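Local atomic coordinates of malonyl-CoA-[acyl-carrier-protein] transacylase (Coxiella burnetii, PDB entry 3TQE), a protein that probably transfers the malonyl group of malonyl-CoA to holo-acyl carrier protein, yielding malonyl-ACP, the chain-extending substrate of fatty acid synthesis. Residues A154-V160 with H176-R182; I139-N143 with S167-T171; A73-F78 with E278-D282. All blocks are in the same frame, centred on the assembly; numbering follows the deposited sequence.

Interaction 1 of 3, residues A154-V160 with H176-R182; sequences AALGQVV and HSEAVDR
R182 meets A154 and Q158 of 154-160 through its guanidinium edge, which serves two oxygens in nearly the same plane. On one side NE and NH2 share A154 O, which lies 2.9 Å from R182 NE. On the other, NH1 and NH2 converge on Q158 OE1, the shorter bond being the 2.8 Å from R182 NH2. The bend of the arginine chain at chi3 (-59°) turns the group back along its own helix to meet both. NH2 adds a weak bond to A155 O. Both ends of the Q158 amide take part: OE1 accepts from R182, and NE2 donates to E178 OE1 (3.0 Å), arriving from above the carboxylate plane. A charged group thus spans the last carbonyls of helix 144-155, where the helix dipole would probably welcome it.

These segments belong to the small subdomain, whose strand-helix-strand-strand-helix-strand order is that of a ferredoxin-like fold, as in related malonyl transferases. Helix 144-155 ends in a type I' turn, A155 to Q158, that leads into strand 160-167; the partner begins at H176, the N-cap of helix 177-189.

Main-chain and imidazole bonds pin the start of that helix. V159 N points at H176 ND1 in the plane of the ring (2.9 Å, 176° at the hydrogen), which requires ND1 to be the unprotonated nitrogen, and H176 N returns a bond to V159 O (2.8 Å). The amide plane of Q158 lies only 8° from parallel to the imidazole ring.

Apolar packing fills the inner side: V160 CB sits on A179 CB, its CG2 reaches V180 CG2, and A154 CB lies beside R182 CB. A183 of the same helix continues this surface, touching both A154 and V160.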
# COMPACT_ATOMS: atom_id res chain seq x y z
N ALA A 154 -13.25 5.21 -23.56
CA ALA A 154 -14.29 5.63 -22.64
C ALA A 154 -14.12 7.07 -22.17
O ALA A 154 -15.07 7.69 -21.71
CB ALA A 154 -14.29 4.72 -21.44
N ALA A 155 -12.92 7.62 -22.28
CA ALA A 155 -12.62 8.87 -21.62
C ALA A 155 -13.44 10.03 -22.12
O ALA A 155 -13.97 10.76 -21.31
CB ALA A 155 -11.12 9.20 -21.70
N LEU A 156 -13.52 10.18 -23.44
CA LEU A 156 -14.36 11.21 -24.05
C LEU A 156 -14.13 12.57 -23.41
O LEU A 156 -15.05 13.32 -23.14
CB LEU A 156 -15.84 10.79 -23.99
CG LEU A 156 -16.14 9.52 -24.77
CD1 LEU A 156 -17.50 8.99 -24.47
CD2 LEU A 156 -15.98 9.77 -26.23
N GLY A 157 -12.85 12.89 -23.16
CA GLY A 157 -12.50 14.17 -22.61
C GLY A 157 -12.28 14.23 -21.11
O GLY A 157 -11.73 15.22 -20.58
N GLN A 158 -12.73 13.19 -20.42
CA GLN A 158 -12.54 13.04 -19.00
C GLN A 158 -11.31 12.19 -18.74
O GLN A 158 -10.66 11.73 -19.66
CB GLN A 158 -13.78 12.39 -18.37
CG GLN A 158 -15.03 13.24 -18.44
CD GLN A 158 -16.12 12.64 -17.60
OE1 GLN A 158 -16.65 11.58 -17.95
NE2 GLN A 158 -16.44 13.27 -16.46
N VAL A 159 -10.99 12.02 -17.47
CA VAL A 159 -9.88 11.20 -17.05
C VAL A 159 -10.38 9.82 -16.65
O VAL A 159 -11.28 9.68 -15.83
CB VAL A 159 -9.17 11.81 -15.83
CG1 VAL A 159 -8.08 10.89 -15.30
CG2 VAL A 159 -8.59 13.14 -16.19
N VAL A 160 -9.76 8.80 -17.20
CA VAL A 160 -9.94 7.44 -16.72
C VAL A 160 -8.76 6.64 -17.19
O VAL A 160 -8.42 6.65 -18.36
CB VAL A 160 -11.27 6.80 -17.16
CG1 VAL A 160 -11.45 6.85 -18.68
CG2 VAL A 160 -11.41 5.37 -16.62
N HIS A 176 -12.57 10.29 -13.41
CA HIS A 176 -13.88 10.85 -13.22
C HIS A 176 -14.92 9.77 -13.11
O HIS A 176 -14.84 8.78 -13.83
CB HIS A 176 -14.24 11.75 -14.37
CG HIS A 176 -13.45 13.01 -14.39
ND1 HIS A 176 -12.50 13.28 -15.34
CD2 HIS A 176 -13.49 14.08 -13.56
CE1 HIS A 176 -11.98 14.47 -15.10
NE2 HIS A 176 -12.58 14.98 -14.04
N SER A 177 -15.90 9.99 -12.26
CA SER A 177 -16.86 8.95 -11.96
C SER A 177 -17.59 8.47 -13.20
O SER A 177 -17.78 7.29 -13.38
CB SER A 177 -17.86 9.39 -10.91
OG SER A 177 -18.40 10.59 -11.26
N GLU A 178 -18.00 9.40 -14.05
CA GLU A 178 -18.79 9.00 -15.22
C GLU A 178 -17.94 8.18 -16.16
O GLU A 178 -18.41 7.21 -16.77
CB GLU A 178 -19.33 10.24 -15.95
CG GLU A 178 -20.24 11.11 -15.10
CD GLU A 178 -19.49 12.24 -14.33
OE1 GLU A 178 -18.23 12.23 -14.32
OE2 GLU A 178 -20.19 13.12 -13.76
N ALA A 179 -16.67 8.57 -16.30
CA ALA A 179 -15.74 7.91 -17.19
C ALA A 179 -15.39 6.53 -16.69
O ALA A 179 -15.29 5.59 -17.46
CB ALA A 179 -14.50 8.77 -17.37
N VAL A 180 -15.16 6.42 -15.39
CA VAL A 180 -14.94 5.12 -14.79
C VAL A 180 -16.13 4.20 -15.09
O VAL A 180 -15.93 3.07 -15.49
CB VAL A 180 -14.65 5.24 -13.28
CG1 VAL A 180 -14.76 3.89 -12.60
CG2 VAL A 180 -13.29 5.89 -13.12
N ASP A 181 -17.35 4.69 -14.91
CA ASP A 181 -18.50 3.84 -15.17
C ASP A 181 -18.56 3.43 -16.64
O ASP A 181 -18.87 2.29 -16.95
CB ASP A 181 -19.78 4.54 -14.74
CG ASP A 181 -19.98 4.56 -13.25
OD1 ASP A 181 -19.31 3.77 -12.55
OD2 ASP A 181 -20.84 5.34 -12.76
N ARG A 182 -18.27 4.36 -17.54
CA ARG A 182 -18.26 4.04 -18.97
C ARG A 182 -17.22 2.98 -19.28
O ARG A 182 -17.48 2.07 -20.03
CB ARG A 182 -18.02 5.27 -19.82
CG ARG A 182 -19.15 6.25 -19.85
CD ARG A 182 -18.95 7.31 -20.91
NE ARG A 182 -17.74 8.10 -20.78
CZ ARG A 182 -17.59 9.20 -20.05
NH1 ARG A 182 -18.56 9.69 -19.29
NH2 ARG A 182 -16.43 9.81 -20.06

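Interaction 2 of 3, residues I139-N143 with S167-T171; sequences IIGLN and STDQT
I139 and T171 form an antiparallel hydrogen-bonded pair, with I139 N to T171 O at 2.8 Å and T171 N bonded in return to I139 O. The non-hydrogen-bonded pair I140 and Q170 follows, its CA atoms 4.5 Å apart. Past the end of the regular sheet, G141 N still reaches D169 O (2.8 Å), while two CA-H...O contacts, from I140 CA to D169 O (3.2 Å) and from Q170 CA to I139 O (3.4 Å), fill the intervals.

The side chains sort by face. I139 and T171 share the buried one, where I147 of helix 144-155 touches both. I140 and Q170 share the other, and L288 and R291 of helix 284-292 meet Q170. D169 has CG between its backbone N and carbonyl carbon (chi1 74°), which places OD2 alongside G141, 3.8 Å from G141 CA.

The strands are the two central ones of the ferredoxin-like subdomain; S167 to Q170 is the type I turn of the hairpin 160-174, and N143 caps helix 144-155. Where the chains part, a water accepts from L142 N (2.8 Å).

Main-chain atoms supply every direct hydrogen bond here, implying that register rests on the backbone, while the side chains of I139 and T171 meet helix 144-155 and that of Q170 meets helix 284-292.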
# COMPACT_ATOMS: atom_id res chain seq x y z
N ILE A 139 -11.33 -4.18 -12.44
CA ILE A 139 -11.60 -4.97 -13.63
C ILE A 139 -10.81 -6.25 -13.48
O ILE A 139 -9.60 -6.22 -13.28
CB ILE A 139 -11.17 -4.26 -14.89
CG1 ILE A 139 -11.95 -2.95 -15.04
CG2 ILE A 139 -11.41 -5.15 -16.09
CD1 ILE A 139 -11.50 -2.11 -16.19
N ILE A 140 -11.51 -7.38 -13.57
CA ILE A 140 -10.86 -8.67 -13.47
C ILE A 140 -11.12 -9.41 -14.75
O ILE A 140 -12.26 -9.50 -15.20
CB ILE A 140 -11.40 -9.46 -12.28
CG1 ILE A 140 -11.11 -8.67 -11.00
CG2 ILE A 140 -10.78 -10.85 -12.25
CD1 ILE A 140 -11.43 -9.40 -9.72
N GLY A 141 -10.05 -9.91 -15.37
CA GLY A 141 -10.16 -10.78 -16.53
C GLY A 141 -9.72 -10.22 -17.87
O GLY A 141 -9.81 -10.93 -18.90
N LEU A 142 -9.25 -8.98 -17.89
CA LEU A 142 -8.68 -8.37 -19.08
C LEU A 142 -7.23 -7.99 -18.79
O LEU A 142 -6.88 -7.72 -17.63
CB LEU A 142 -9.44 -7.10 -19.48
CG LEU A 142 -10.90 -7.26 -19.88
CD1 LEU A 142 -11.46 -5.90 -20.19
CD2 LEU A 142 -11.05 -8.19 -21.08
N ASN A 143 -6.42 -7.91 -19.82
CA ASN A 143 -5.03 -7.50 -19.61
C ASN A 143 -4.89 -5.99 -19.68
O ASN A 143 -5.85 -5.26 -20.00
CB ASN A 143 -4.08 -8.23 -20.56
CG ASN A 143 -4.36 -7.96 -22.01
OD1 ASN A 143 -4.44 -6.80 -22.43
ND2 ASN A 143 -4.45 -9.02 -22.79
N SER A 167 -2.64 -7.48 -10.33
CA SER A 167 -2.25 -8.82 -10.67
C SER A 167 -2.43 -8.94 -12.15
O SER A 167 -2.88 -8.03 -12.83
CB SER A 167 -3.09 -9.84 -9.91
OG SER A 167 -4.23 -10.17 -10.67
N THR A 168 -2.09 -10.09 -12.70
CA THR A 168 -1.94 -10.13 -14.12
C THR A 168 -3.30 -9.80 -14.86
O THR A 168 -3.36 -9.05 -15.85
CB THR A 168 -1.24 -11.46 -14.47
OG1 THR A 168 -0.86 -12.13 -13.24
CG2 THR A 168 0.04 -11.17 -15.27
N ASP A 169 -4.38 -10.26 -14.28
CA ASP A 169 -5.68 -9.96 -14.86
C ASP A 169 -6.54 -9.19 -13.88
O ASP A 169 -7.76 -9.30 -13.91
CB ASP A 169 -6.36 -11.25 -15.32
CG ASP A 169 -6.90 -12.11 -14.17
OD1 ASP A 169 -6.42 -12.00 -13.02
OD2 ASP A 169 -7.83 -12.91 -14.44
N GLN A 170 -5.93 -8.38 -13.01
CA GLN A 170 -6.68 -7.59 -12.06
C GLN A 170 -6.10 -6.18 -12.06
O GLN A 170 -4.94 -5.97 -11.67
CB GLN A 170 -6.59 -8.20 -10.67
CG GLN A 170 -7.34 -7.46 -9.59
CD GLN A 170 -7.30 -8.19 -8.25
OE1 GLN A 170 -7.29 -9.42 -8.19
NE2 GLN A 170 -7.28 -7.43 -7.17
N THR A 171 -6.89 -5.22 -12.50
CA THR A 171 -6.42 -3.86 -12.61
C THR A 171 -7.51 -2.99 -12.02
O THR A 171 -8.67 -3.22 -12.28
CB THR A 171 -6.17 -3.46 -14.10
OG1 THR A 171 -5.13 -4.28 -14.67
CG2 THR A 171 -5.79 -1.99 -14.26
O HOH W 1 -8.47 -7.26 -15.88
O HOH W 2 -5.36 -6.42 -16.01

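Interaction 3 of 3, residues A73-F78 with E278-D282; sequences ADVAIF and ECGPD
D74 and I77, one turn apart on helix 63-83, approach the chain at G280 with quite different groups. The side chain of D74 crosses P281 at about a right angle and presents OD1 to carbon, 3.2 Å from G280 CA and 3.3 Å from P281 CD. I77 comes in from the next turn, and its two branches divide: with CG1 anti to the carbonyl carbon (chi1 -71°) and the chain extended beyond it (chi2 168°), CD1 is carried onto G280, 3.4 Å from G280 C and a tight 3.5 Å from G280 CA, while CG2 rests against C279 SG (3.8 Å). G280, lacking a side chain, is therefore met at its backbone by both residues, and its CA comes within 4.2 Å of D74 CA.

C279 turns its sulfur in the other direction along the helix. SG, anti to its own backbone N (chi1 -165°), settles against F78 CB (3.6 Å), near the edge of the F78 ring and close to its plane. A73 CB adds a lighter apolar contact with P281 CD.

The loop follows strand 275-278 of the parallel sheet in the large alpha/beta subdomain, with C279 at the centre of an inverse gamma turn; the E278 carboxylate accepts hydrogen bonds from L285 N and A286 N at the start of helix 284-292. D74 also touches A101 of helix 97-105, the helix beginning just after S96, the predicted active-site serine.

No hydrogen bond joins the segments. The D74 carboxylate nevertheless lies beside an acceptor, with D74 OD1 3.4 Å from C279 O, in a wholly buried contact; this proximity could raise the pKa of D74. The contact across the segments is thus one of packing, by carbon and sulfur, rather than of hydrogen bonds.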
# COMPACT_ATOMS: atom_id res chain seq x y z
N ALA A 73 -0.18 0.43 11.81
CA ALA A 73 -0.36 -1.02 11.91
C ALA A 73 0.79 -1.75 11.24
O ALA A 73 1.34 -2.70 11.79
CB ALA A 73 -1.67 -1.43 11.29
N ASP A 74 1.17 -1.29 10.05
CA ASP A 74 2.23 -1.96 9.32
C ASP A 74 3.55 -1.84 10.10
O ASP A 74 4.30 -2.80 10.20
CB ASP A 74 2.41 -1.28 7.97
CG ASP A 74 1.31 -1.58 6.94
OD1 ASP A 74 0.31 -2.27 7.22
OD2 ASP A 74 1.47 -1.06 5.80
N VAL A 75 3.85 -0.65 10.60
CA VAL A 75 5.08 -0.45 11.34
C VAL A 75 5.06 -1.24 12.65
O VAL A 75 6.05 -1.81 13.06
CB VAL A 75 5.30 1.02 11.60
CG1 VAL A 75 6.40 1.23 12.60
CG2 VAL A 75 5.61 1.71 10.28
N ALA A 76 3.91 -1.29 13.31
CA ALA A 76 3.79 -2.09 14.54
C ALA A 76 4.15 -3.54 14.27
O ALA A 76 4.84 -4.17 15.08
CB ALA A 76 2.40 -1.96 15.12
N ILE A 77 3.65 -4.07 13.17
CA ILE A 77 3.93 -5.48 12.85
C ILE A 77 5.40 -5.66 12.53
O ILE A 77 6.02 -6.63 12.97
CB ILE A 77 3.03 -5.98 11.73
CG1 ILE A 77 1.61 -6.11 12.30
CG2 ILE A 77 3.55 -7.29 11.14
CD1 ILE A 77 0.55 -6.31 11.27
N PHE A 78 5.98 -4.73 11.80
CA PHE A 78 7.41 -4.82 11.58
C PHE A 78 8.19 -4.82 12.86
O PHE A 78 9.16 -5.57 13.01
CB PHE A 78 7.85 -3.65 10.72
CG PHE A 78 9.30 -3.66 10.42
CD1 PHE A 78 9.80 -4.46 9.43
CD2 PHE A 78 10.18 -2.89 11.16
CE1 PHE A 78 11.15 -4.48 9.17
CE2 PHE A 78 11.53 -2.91 10.88
CZ PHE A 78 11.98 -3.70 9.91
N GLU A 278 3.66 -10.51 4.58
CA GLU A 278 2.74 -9.40 4.50
C GLU A 278 2.79 -8.67 5.83
O GLU A 278 2.35 -9.18 6.88
CB GLU A 278 1.34 -9.88 4.14
CG GLU A 278 0.33 -8.75 3.96
CD GLU A 278 -0.80 -9.03 2.97
OE1 GLU A 278 -1.05 -10.20 2.59
OE2 GLU A 278 -1.46 -8.03 2.57
N CYS A 279 3.42 -7.52 5.82
CA CYS A 279 3.70 -6.78 7.03
C CYS A 279 2.63 -5.75 7.25
O CYS A 279 2.81 -4.56 7.06
CB CYS A 279 5.08 -6.16 6.95
SG CYS A 279 5.70 -5.59 8.53
N GLY A 280 1.48 -6.23 7.67
CA GLY A 280 0.32 -5.39 7.91
C GLY A 280 -0.88 -6.25 8.16
O GLY A 280 -0.81 -7.49 8.15
N PRO A 281 -2.02 -5.62 8.39
CA PRO A 281 -3.27 -6.34 8.59
C PRO A 281 -3.82 -6.86 7.27
O PRO A 281 -3.46 -6.37 6.19
CB PRO A 281 -4.16 -5.26 9.14
CG PRO A 281 -3.66 -3.99 8.48
CD PRO A 281 -2.20 -4.17 8.35
N ASP A 282 -4.70 -7.86 7.36
CA ASP A 282 -5.41 -8.43 6.24
C ASP A 282 -4.46 -9.23 5.35
O ASP A 282 -3.27 -9.28 5.61
CB ASP A 282 -6.22 -7.37 5.48
CG ASP A 282 -7.49 -7.90 4.86
OD1 ASP A 282 -7.68 -9.15 4.76
OD2 ASP A 282 -8.29 -7.04 4.43

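In the fold
Interactions 1 and 2 work on the same ferredoxin-like subdomain, strand 134-140 running on into helix 144-155 and strand 170-174 into helix 177-189; their nearest atoms are about 7 Å apart. Both are partly buried, interaction 1 the more peripheral, its centre about 25 Å from that of the chain. Interaction 1 relies on polar side chains of R182, Q158, E178 and H176, interaction 2 on main-chain pairing. Interaction 3 lies in the core of the large subdomain, about 35 Å between centres from interaction 1, and has no hydrogen bond across it: close packing replaces polar bonding. It links segments 200 residues apart in sequence, with both others falling between them.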